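Side-chain contacts in alginate lyase, family PL7 (Zobellia galactanivorans, PDB 3ZPY), which cleaves alginate, probably acting as a poly(beta-D-mannuronate) lyase, and is represented here by its catalytic domain: residues A[39-42]-A[43-46]; A[175-178]-A[179-182]; A[157-161]-A[162-166]. One frame throughout, in Å; residues are numbered along the deposited sequence.

Interaction 1: residues A[39-42]-A[43-46]; sequences GISY and NTYS. With NA (sodium ion), chain C.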
ATOM      1  N   GLY A  39     -24.007   2.205   6.781  1.00 20.26           N
ATOM      2  CA  GLY A  39     -24.469   1.722   5.470  1.00 19.44           C
ATOM      3  C   GLY A  39     -23.531   0.826   4.705  1.00 18.69           C
ATOM      4  O   GLY A  39     -23.813   0.471   3.529  1.00 18.45           O
ATOM      5  N   ILE A  40     -22.376   0.515   5.303  1.00 16.58           N
ATOM      6  CA  ILE A  40     -21.317  -0.196   4.584  1.00 13.03           C
ATOM      7  C   ILE A  40     -21.217  -1.601   5.149  1.00 11.99           C
ATOM      8  O   ILE A  40     -21.215  -1.784   6.345  1.00 11.77           O
ATOM      9  CB  ILE A  40     -19.929   0.481   4.789  1.00 13.52           C
ATOM     10  CG1 ILE A  40     -19.893   1.940   4.283  1.00 18.18           C
ATOM     11  CG2 ILE A  40     -18.859  -0.361   4.120  1.00 11.76           C
ATOM     12  CD1 ILE A  40     -20.635   2.143   3.002  1.00 17.34           C
ATOM     13  N   SER A  41     -21.236  -2.623   4.256  1.00  9.14           N
ATOM     14  CA  SER A  41     -20.905  -3.997   4.671  1.00 10.50           C
ATOM     15  C   SER A  41     -19.846  -4.537   3.721  1.00  7.70           C
ATOM     16  O   SER A  41     -19.727  -4.142   2.564  1.00  8.34           O
ATOM     17  CB  SER A  41     -22.097  -4.889   4.717  1.00 14.75           C
ATOM     18  OG  SER A  41     -22.661  -4.977   3.438  1.00 18.47           O
ATOM     19  N   TYR A  42     -18.991  -5.348   4.291  1.00  7.71           N
ATOM     20  CA  TYR A  42     -17.768  -5.698   3.662  1.00  6.93           C
ATOM     21  C   TYR A  42     -17.953  -6.258   2.217  1.00  6.10           C
ATOM     22  O   TYR A  42     -17.266  -5.767   1.277  1.00  7.63           O
ATOM     23  CB  TYR A  42     -17.051  -6.792   4.515  1.00  6.24           C
ATOM     24  CG  TYR A  42     -15.622  -7.061   4.087  1.00  7.34           C
ATOM     25  CD1 TYR A  42     -15.315  -7.840   2.969  1.00  7.21           C
ATOM     26  CD2 TYR A  42     -14.600  -6.472   4.804  1.00  7.91           C
ATOM     27  CE1 TYR A  42     -13.982  -8.088   2.627  1.00  8.26           C
ATOM     28  CE2 TYR A  42     -13.250  -6.696   4.485  1.00  7.21           C
ATOM     29  CZ  TYR A  42     -12.935  -7.475   3.369  1.00  7.16           C
ATOM     30  OH  TYR A  42     -11.599  -7.674   3.070  1.00  6.86           O
ATOM     31  N   ASN A  43     -18.852  -7.272   2.039  1.00  8.34           N
ATOM     32  CA  ASN A  43     -18.871  -7.936   0.754  1.00  8.78           C
ATOM     33  C   ASN A  43     -19.654  -7.164  -0.280  1.00  8.02           C
ATOM     34  O   ASN A  43     -19.689  -7.600  -1.401  1.00 10.96           O
ATOM     35  CB  ASN A  43     -19.419  -9.376   0.847  1.00 12.31           C
ATOM     36  CG  ASN A  43     -19.231 -10.200  -0.506  1.00 18.55           C
ATOM     37  OD1 ASN A  43     -18.113 -10.249  -1.118  1.00 21.08           O
ATOM     38  ND2 ASN A  43     -20.316 -10.856  -0.947  1.00 27.71           N
ATOM     39  N   THR A  44     -20.324  -6.087   0.062  1.00  6.94           N
ATOM     40  CA  THR A  44     -20.933  -5.187  -0.940  1.00  6.97           C
ATOM     41  C   THR A  44     -20.270  -3.824  -1.087  1.00  9.27           C
ATOM     42  O   THR A  44     -20.650  -3.063  -1.978  1.00  9.33           O
ATOM     43  CB  THR A  44     -22.425  -5.013  -0.715  1.00 10.81           C
ATOM     44  OG1 THR A  44     -22.641  -4.391   0.561  1.00 11.82           O
ATOM     45  CG2 THR A  44     -23.162  -6.308  -0.637  1.00 11.63           C
ATOM     46  N   TYR A  45     -19.277  -3.530  -0.261  1.00  8.63           N
ATOM     47  CA  TYR A  45     -18.688  -2.192  -0.337  1.00  7.88           C
ATOM     48  C   TYR A  45     -18.086  -1.863  -1.712  1.00  7.94           C
ATOM     49  O   TYR A  45     -17.204  -2.589  -2.204  1.00  6.80           O
ATOM     50  CB  TYR A  45     -17.603  -2.016   0.734  1.00  8.38           C
ATOM     51  CG  TYR A  45     -16.936  -0.665   0.675  1.00  7.84           C
ATOM     52  CD1 TYR A  45     -17.683   0.518   0.632  1.00  8.79           C
ATOM     53  CD2 TYR A  45     -15.563  -0.574   0.531  1.00  7.33           C
ATOM     54  CE1 TYR A  45     -17.057   1.758   0.563  1.00  9.53           C
ATOM     55  CE2 TYR A  45     -14.927   0.661   0.416  1.00  6.18           C
ATOM     56  CZ  TYR A  45     -15.669   1.816   0.380  1.00  6.94           C
ATOM     57  OH  TYR A  45     -15.025   3.055   0.295  1.00  8.27           O
ATOM     58  N   SER A  46     -18.479  -0.697  -2.257  1.00  7.85           N
ATOM     59  CA  SER A  46     -17.921  -0.180  -3.493  1.00  5.80           C
ATOM     60  C   SER A  46     -18.231   1.310  -3.497  1.00  6.87           C
ATOM     61  O   SER A  46     -19.375   1.694  -3.242  1.00  7.53           O
ATOM     62  CB  SER A  46     -18.549  -0.902  -4.712  1.00  6.39           C
ATOM     63  OG  SER A  46     -17.959  -0.467  -5.918  1.00  8.68           O
TER
HETATM   64 NA    NA C 450     -21.720  -0.457   8.760  1.00  8.86          NA
HETATM   65  O   HOH W   1     -21.822  -1.782   1.520  1.00 11.68           O
HETATM   66  O   HOH W   2     -16.668  -5.274  -1.701  1.00  7.75           O
HETATM   67  O   HOH W   3     -22.190  -2.022  11.214  1.00 27.45           O
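Ser41 and Thr44 close a beta turn with type I-like angles at Tyr42 and Asn43: Thr44 N donates to Ser41 O at 3.2 Å. A second turn follows at once, held by a weak bond from Tyr45 N to Tyr42 O. Water 2 braces it by donating to the carbonyl oxygens of both Tyr42 and Tyr45.

Among the side chains, Thr44 OG1, wedged between its own backbone N and carbonyl carbon (chi1 63°), comes within 2.9 Å of Ser41 OG. It also meets water 1, which accepts from Ser41 N at 2.9 Å and thus bridges the mouth of the turn. Between the two segments the apolar contact is that of Ile40, whose CG2 branch lies 3.8 Å from Tyr45 CD1, isoleucine and ring crossing obliquely. Tyr42 instead turns an edge of its ring to Asn43 N.

Ile40 O binds the sodium ion at 2.8 Å, beside water 3 and the carbonyl oxygens of Thr35 and Ala37, so the double turn starts at a metal-bound loop. Between strands 29-31 and 51-53, this loop leans on strand 15-21, where Tyr42 OH bonds Trp15 O and Tyr45 OH bonds Ser19 OG, and on helix 4-8, where Asn43 OD1 bonds Ser6 OG.

Interaction 2: residues A[175-178]-A[179-182]; sequences GYSL and DTTY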
ATOM      1  N   GLY A 175      13.380   1.823 -15.243  1.00  8.38           N
ATOM      2  CA  GLY A 175      12.871   0.907 -16.256  1.00  9.53           C
ATOM      3  C   GLY A 175      11.480   0.373 -15.943  1.00  7.36           C
ATOM      4  O   GLY A 175      11.059  -0.611 -16.525  1.00 10.49           O
ATOM      5  N   TYR A 176      10.727   1.042 -15.103  1.00  6.71           N
ATOM      6  CA  TYR A 176       9.371   0.700 -14.806  1.00  5.25           C
ATOM      7  C   TYR A 176       8.391   1.632 -15.583  1.00  5.69           C
ATOM      8  O   TYR A 176       8.785   2.703 -16.104  1.00  6.27           O
ATOM      9  CB  TYR A 176       9.098   0.711 -13.280  1.00  5.79           C
ATOM     10  CG  TYR A 176       9.916  -0.389 -12.629  1.00  5.03           C
ATOM     11  CD1 TYR A 176      11.294  -0.210 -12.325  1.00  5.29           C
ATOM     12  CD2 TYR A 176       9.329  -1.654 -12.397  1.00  6.62           C
ATOM     13  CE1 TYR A 176      12.071  -1.269 -11.856  1.00  6.18           C
ATOM     14  CE2 TYR A 176      10.060  -2.659 -11.854  1.00  6.77           C
ATOM     15  CZ  TYR A 176      11.420  -2.443 -11.579  1.00  6.20           C
ATOM     16  OH  TYR A 176      12.153  -3.519 -11.090  1.00 10.60           O
ATOM     17  N   SER A 177       7.121   1.262 -15.556  1.00  5.65           N
ATOM     18  CA  SER A 177       6.159   2.156 -16.269  1.00  6.29           C
ATOM     19  C   SER A 177       4.794   2.061 -15.695  1.00  4.73           C
ATOM     20  O   SER A 177       4.388   1.067 -15.116  1.00  4.37           O
ATOM     21  CB  SER A 177       6.178   2.167 -17.792  1.00 10.58           C
ATOM     22  OG  SER A 177       5.835   0.913 -18.187  1.00 13.66           O
ATOM     23  N   LEU A 178       4.043   3.154 -15.934  1.00  4.60           N
ATOM     24  CA  LEU A 178       2.626   3.203 -15.658  1.00  6.17           C
ATOM     25  C   LEU A 178       1.854   2.323 -16.680  1.00  5.43           C
ATOM     26  O   LEU A 178       2.321   2.099 -17.773  1.00  6.80           O
ATOM     27  CB  LEU A 178       2.085   4.614 -15.708  1.00  5.45           C
ATOM     28  CG  LEU A 178       2.743   5.531 -14.663  1.00  5.58           C
ATOM     29  CD1 LEU A 178       2.114   6.926 -14.649  1.00  7.99           C
ATOM     30  CD2 LEU A 178       2.716   4.988 -13.228  1.00  6.10           C
ATOM     31  N   ASP A 179       0.621   1.931 -16.317  1.00  4.80           N
ATOM     32  CA  ASP A 179      -0.262   1.126 -17.156  1.00  5.14           C
ATOM     33  C   ASP A 179       0.426  -0.092 -17.635  1.00  5.65           C
ATOM     34  O   ASP A 179       0.115  -0.580 -18.696  1.00  6.50           O
ATOM     35  CB  ASP A 179      -0.677   1.989 -18.350  1.00  6.49           C
ATOM     36  CG  ASP A 179      -1.412   3.271 -17.929  1.00  6.86           C
ATOM     37  OD1 ASP A 179      -2.208   3.251 -16.990  1.00  8.03           O
ATOM     38  OD2 ASP A 179      -1.072   4.369 -18.494  1.00 11.74           O
ATOM     39  N   THR A 180       1.159  -0.798 -16.773  1.00  5.28           N
ATOM     40  CA  THR A 180       1.987  -1.926 -17.091  1.00  4.78           C
ATOM     41  C   THR A 180       1.850  -2.942 -16.001  1.00  4.61           C
ATOM     42  O   THR A 180       2.043  -2.625 -14.810  1.00  5.65           O
ATOM     43  CB  THR A 180       3.444  -1.559 -17.273  1.00  4.90           C
ATOM     44  OG1 THR A 180       3.555  -0.651 -18.369  1.00  6.56           O
ATOM     45  CG2 THR A 180       4.308  -2.755 -17.560  1.00  5.42           C
ATOM     46  N   THR A 181       1.506  -4.167 -16.334  1.00  5.40           N
ATOM     47  CA  THR A 181       1.239  -5.221 -15.316  1.00  4.86           C
ATOM     48  C   THR A 181       2.558  -5.743 -14.801  1.00  4.77           C
ATOM     49  O   THR A 181       3.471  -6.148 -15.562  1.00  6.78           O
ATOM     50  CB  THR A 181       0.445  -6.323 -16.025  1.00  4.72           C
ATOM     51  OG1 THR A 181      -0.807  -5.711 -16.224  1.00  6.38           O
ATOM     52  CG2 THR A 181       0.280  -7.553 -15.088  1.00  5.54           C
ATOM     53  N   TYR A 182       2.620  -5.789 -13.459  1.00  4.25           N
ATOM     54  CA  TYR A 182       3.778  -6.446 -12.788  1.00  4.01           C
ATOM     55  C   TYR A 182       3.181  -7.497 -11.856  1.00  3.87           C
ATOM     56  O   TYR A 182       2.278  -7.204 -11.051  1.00  5.56           O
ATOM     57  CB  TYR A 182       4.571  -5.436 -11.955  1.00  4.13           C
ATOM     58  CG  TYR A 182       5.215  -4.442 -12.828  1.00  4.09           C
ATOM     59  CD1 TYR A 182       6.401  -4.723 -13.505  1.00  4.76           C
ATOM     60  CD2 TYR A 182       4.614  -3.159 -12.997  1.00  4.15           C
ATOM     61  CE1 TYR A 182       7.001  -3.782 -14.319  1.00  5.29           C
ATOM     62  CE2 TYR A 182       5.162  -2.198 -13.873  1.00  5.09           C
ATOM     63  CZ  TYR A 182       6.377  -2.518 -14.488  1.00  5.80           C
ATOM     64  OH  TYR A 182       6.965  -1.585 -15.298  1.00  6.12           O
TER
HETATM   65  O   HOH W   4       8.825  -2.369 -16.991  1.00 10.60           O
HETATM   66  O   HOH W   5       2.135  -0.056 -13.862  1.00  3.45           O
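Ser177 gives its backbone N-H to the phenol oxygen of Tyr182, five residues on, and the dense part of this contact is built round that bond. Ser177 N and Tyr182 OH are 2.9 Å apart, with the N-H bent to 139°. The same phenol ring sets its edge against the Ser177 carbonyl: Ser177 O lies in the ring plane, 3.6 Å from Tyr182 CE2. On another side CE1 and CZ of Tyr182 both lie 3.7 Å from Tyr176 CD2. The two rings are inclined obliquely, at 45°.

This is how the chain passes between the two sheets of the beta-sandwich, a fold in keeping with the concanavalin clan: strand 171-177 ends in one sheet, and from Tyr182 onward the chain belongs to the other. The side chain of Leu178, buried at the bend, touches Val105 and Val155, one from each sheet. Given this geometry, a phenylalanine in place of Tyr182 would probably keep the ring packing but leave Ser177 N without its acceptor and water 4 without one of its mates.

Water takes over on the looser side. Water 4 links Tyr182 OH, at 2.6 Å, to the carbonyl of exposed Gly175, and water 5 donates to both Ser177 O and Thr180 O. Here the side chains meet through hydroxyls: Ser177 OG and Thr180 OG1 share a hydrogen bond of 2.8 Å in which either may be the donor, Ser177 OG being brought round by a chi1 of 63°. Exposed Asp179, with left-handed backbone angles, turns the chain toward Thr180.

Interaction 3: residues A[157-161]-A[162-166]; sequences LKISG and YVTEE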
ATOM      1  N   LEU A 157      10.920   2.434  -9.761  1.00  4.46           N
ATOM      2  CA  LEU A 157      10.616   1.732  -8.570  1.00  4.51           C
ATOM      3  C   LEU A 157      11.435   2.391  -7.434  1.00  4.71           C
ATOM      4  O   LEU A 157      12.673   2.547  -7.536  1.00  5.63           O
ATOM      5  CB  LEU A 157      10.995   0.255  -8.727  1.00  4.59           C
ATOM      6  CG  LEU A 157      10.800  -0.624  -7.548  1.00  5.02           C
ATOM      7  CD1 LEU A 157       9.342  -0.882  -7.155  1.00  6.73           C
ATOM      8  CD2 LEU A 157      11.580  -1.928  -7.705  1.00  6.74           C
ATOM      9  N   LYS A 158      10.784   2.650  -6.299  1.00  5.18           N
ATOM     10  CA  LYS A 158      11.518   3.247  -5.133  1.00  4.62           C
ATOM     11  C   LYS A 158      11.183   2.402  -3.925  1.00  4.62           C
ATOM     12  O   LYS A 158      10.004   2.189  -3.634  1.00  4.65           O
ATOM     13  CB  LYS A 158      11.134   4.706  -4.941  1.00  5.35           C
ATOM     14  CG  LYS A 158      11.866   5.337  -3.813  1.00  6.31           C
ATOM     15  CD  LYS A 158      11.695   6.863  -3.871  1.00  6.64           C
ATOM     16  CE  LYS A 158      12.540   7.515  -2.761  1.00  7.34           C
ATOM     17  NZ  LYS A 158      12.426   9.029  -2.881  1.00 11.23           N
ATOM     18  N   ILE A 159      12.251   1.958  -3.221  1.00  4.69           N
ATOM     19  CA  ILE A 159      12.087   1.129  -2.031  1.00  4.55           C
ATOM     20  C   ILE A 159      12.404   1.975  -0.817  1.00  5.31           C
ATOM     21  O   ILE A 159      13.558   2.400  -0.652  1.00  6.35           O
ATOM     22  CB  ILE A 159      12.999  -0.069  -2.115  1.00  4.56           C
ATOM     23  CG1 ILE A 159      12.709  -0.906  -3.442  1.00  5.28           C
ATOM     24  CG2 ILE A 159      12.784  -0.943  -0.866  1.00  6.08           C
ATOM     25  CD1 ILE A 159      11.326  -1.416  -3.547  1.00  6.40           C
ATOM     26  N   SER A 160      11.365   2.208  -0.021  1.00  5.41           N
ATOM     27  CA  SER A 160      11.531   3.085   1.173  1.00  5.67           C
ATOM     28  C   SER A 160      11.080   2.274   2.402  1.00  5.83           C
ATOM     29  O   SER A 160      10.960   1.068   2.327  1.00  5.44           O
ATOM     30  CB  SER A 160      10.691   4.347   0.957  1.00  8.22           C
ATOM     31  OG  SER A 160      11.207   5.144  -0.096  1.00  7.40           O
ATOM     32  N   GLY A 161      10.836   2.942   3.539  1.00  6.07           N
ATOM     33  CA  GLY A 161      10.660   2.248   4.787  1.00  6.53           C
ATOM     34  C   GLY A 161      11.957   1.946   5.492  1.00  6.87           C
ATOM     35  O   GLY A 161      13.025   2.232   4.937  1.00  6.94           O
ATOM     36  N   TYR A 162      11.868   1.273   6.660  1.00  7.09           N
ATOM     37  CA  TYR A 162      13.026   1.125   7.572  1.00  7.11           C
ATOM     38  C   TYR A 162      14.224   0.433   6.880  1.00  7.19           C
ATOM     39  O   TYR A 162      15.355   0.869   6.976  1.00  7.20           O
ATOM     40  CB  TYR A 162      12.593   0.309   8.776  1.00  8.26           C
ATOM     41  CG  TYR A 162      13.627   0.176   9.789  1.00  7.64           C
ATOM     42  CD1 TYR A 162      14.805  -0.585   9.568  1.00  9.54           C
ATOM     43  CD2 TYR A 162      13.535   0.947  10.944  1.00 10.57           C
ATOM     44  CE1 TYR A 162      15.798  -0.652  10.529  1.00 12.86           C
ATOM     45  CE2 TYR A 162      14.533   0.896  11.930  1.00 13.15           C
ATOM     46  CZ  TYR A 162      15.681   0.071  11.707  1.00 12.71           C
ATOM     47  OH  TYR A 162      16.717   0.021  12.605  1.00 19.15           O
ATOM     48  N   VAL A 163      13.897  -0.572   6.054  1.00  7.05           N
ATOM     49  CA  VAL A 163      14.927  -1.456   5.547  1.00  5.92           C
ATOM     50  C   VAL A 163      15.931  -0.706   4.618  1.00  6.06           C
ATOM     51  O   VAL A 163      17.079  -1.098   4.543  1.00  7.62           O
ATOM     52  CB  VAL A 163      14.308  -2.689   4.795  1.00  5.69           C
ATOM     53  CG1 VAL A 163      13.640  -2.279   3.481  1.00  7.09           C
ATOM     54  CG2 VAL A 163      15.370  -3.787   4.647  1.00  6.96           C
ATOM     55  N   THR A 164      15.500   0.398   4.016  1.00  5.84           N
ATOM     56  CA  THR A 164      16.410   1.270   3.245  1.00  6.62           C
ATOM     57  C   THR A 164      16.657   2.560   4.023  1.00  8.21           C
ATOM     58  O   THR A 164      17.823   2.968   4.164  1.00  8.62           O
ATOM     59  CB  THR A 164      15.944   1.518   1.812  1.00  5.75           C
ATOM     60  OG1 THR A 164      14.651   2.085   1.857  1.00  6.41           O
ATOM     61  CG2 THR A 164      16.022   0.284   0.970  1.00  5.95           C
ATOM     62  N   GLU A 165      15.587   3.248   4.427  1.00  8.81           N
ATOM     63  CA  GLU A 165      15.817   4.583   5.033  1.00  9.68           C
ATOM     64  C   GLU A 165      16.722   4.611   6.252  1.00  9.93           C
ATOM     65  O   GLU A 165      17.355   5.638   6.503  1.00 15.36           O
ATOM     66  CB  GLU A 165      14.454   5.199   5.341  1.00 12.72           C
ATOM     67  CG  GLU A 165      13.578   5.498   4.153  1.00 12.80           C
ATOM     68  CD  GLU A 165      12.253   6.026   4.654  1.00 19.06           C
ATOM     69  OE1 GLU A 165      12.136   6.690   5.731  1.00 24.97           O
ATOM     70  OE2 GLU A 165      11.295   5.879   3.953  1.00 23.41           O
ATOM     71  N   GLU A 166      16.680   3.574   7.089  1.00  9.42           N
ATOM     72  CA  GLU A 166      17.444   3.527   8.322  1.00 11.55           C
ATOM     73  C   GLU A 166      18.697   2.675   8.123  1.00 11.11           C
ATOM     74  O   GLU A 166      19.469   2.437   9.031  1.00 14.52           O
ATOM     75  CB  GLU A 166      16.559   3.003   9.473  1.00 13.20           C
ATOM     76  CG  GLU A 166      15.457   3.962   9.929  1.00 16.04           C
ATOM     77  CD  GLU A 166      15.954   5.041  10.845  1.00 19.28           C
ATOM     78  OE1 GLU A 166      17.156   5.066  11.098  1.00 22.63           O
ATOM     79  OE2 GLU A 166      15.127   5.834  11.314  1.00 30.16           O
TER
HETATM   80  O   HOH W   6      12.066   7.418   0.973  1.00 15.43           O
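Gly161 N stands over the carboxylate of Glu165, donating to Glu165 OE2 at 3.0 Å from about 52° out of the carboxylate plane. Ser160 CB rests against the same oxygen at 3.4 Å, and OE2 also forms a salt bridge with Arg141 of strand 138-146, a partnership likely to stabilise the ionised acid. The other flat group, the phenol ring of Tyr162, carries Glu166 CB on one face, 3.6 Å above its centre; the side chain also touches Met207 and Val209.

Gly161 O accepts from two donors, Glu165 N at 2.8 Å and Thr164 N at 3.2 Å. Further back, the Thr164 hydroxyl donates to Ile159 O at 2.8 Å, from above the carbonyl plane. A chi1 of 58° directs OG1 to that carbonyl and leaves CG2 to meet Ile159 CG2 at 3.9 Å, the two side chains crossing at about a right angle. Ser160 OG turns to Gln143 and to water 6, which reaches Glu165 OE2 only weakly.

Gly161 occupies the N-cap, with a positive phi at which a CB would run into the preceding carbonyl O. The bond from its N-H to the Glu165 carboxylate recalls a capping box, but the acceptor is the fourth helical residue and the glycine has no side chain to reciprocate. The single-turn helix 162-165 thus begins right at the end of strand 154-160 in the beta-sandwich, with Gly161 as the joint between them.

In the fold
From the N terminus the contacts come in series, each a local one on a continuous run of chain, and none nests in or crosses another. Interaction 1 (39-46) folds the sodium-binding loop between strands 29-31 and 51-53. Interaction 3 (157-166) follows far along the chain, where strand 154-160 runs into helix 162-165; it and interaction 1 lie on opposite sides of the chain's centre, their own centres about 34 Å apart. Interaction 2 (175-182) then carries the chain from strand 171-177 into the second sheet. Interactions 2 and 3 lie on neighbouring strands of the same sheet, 171-177 and 154-160, and touch where Tyr176 packs on Leu157; interaction 1 stays about 20 Å from interaction 2 at the nearest atoms.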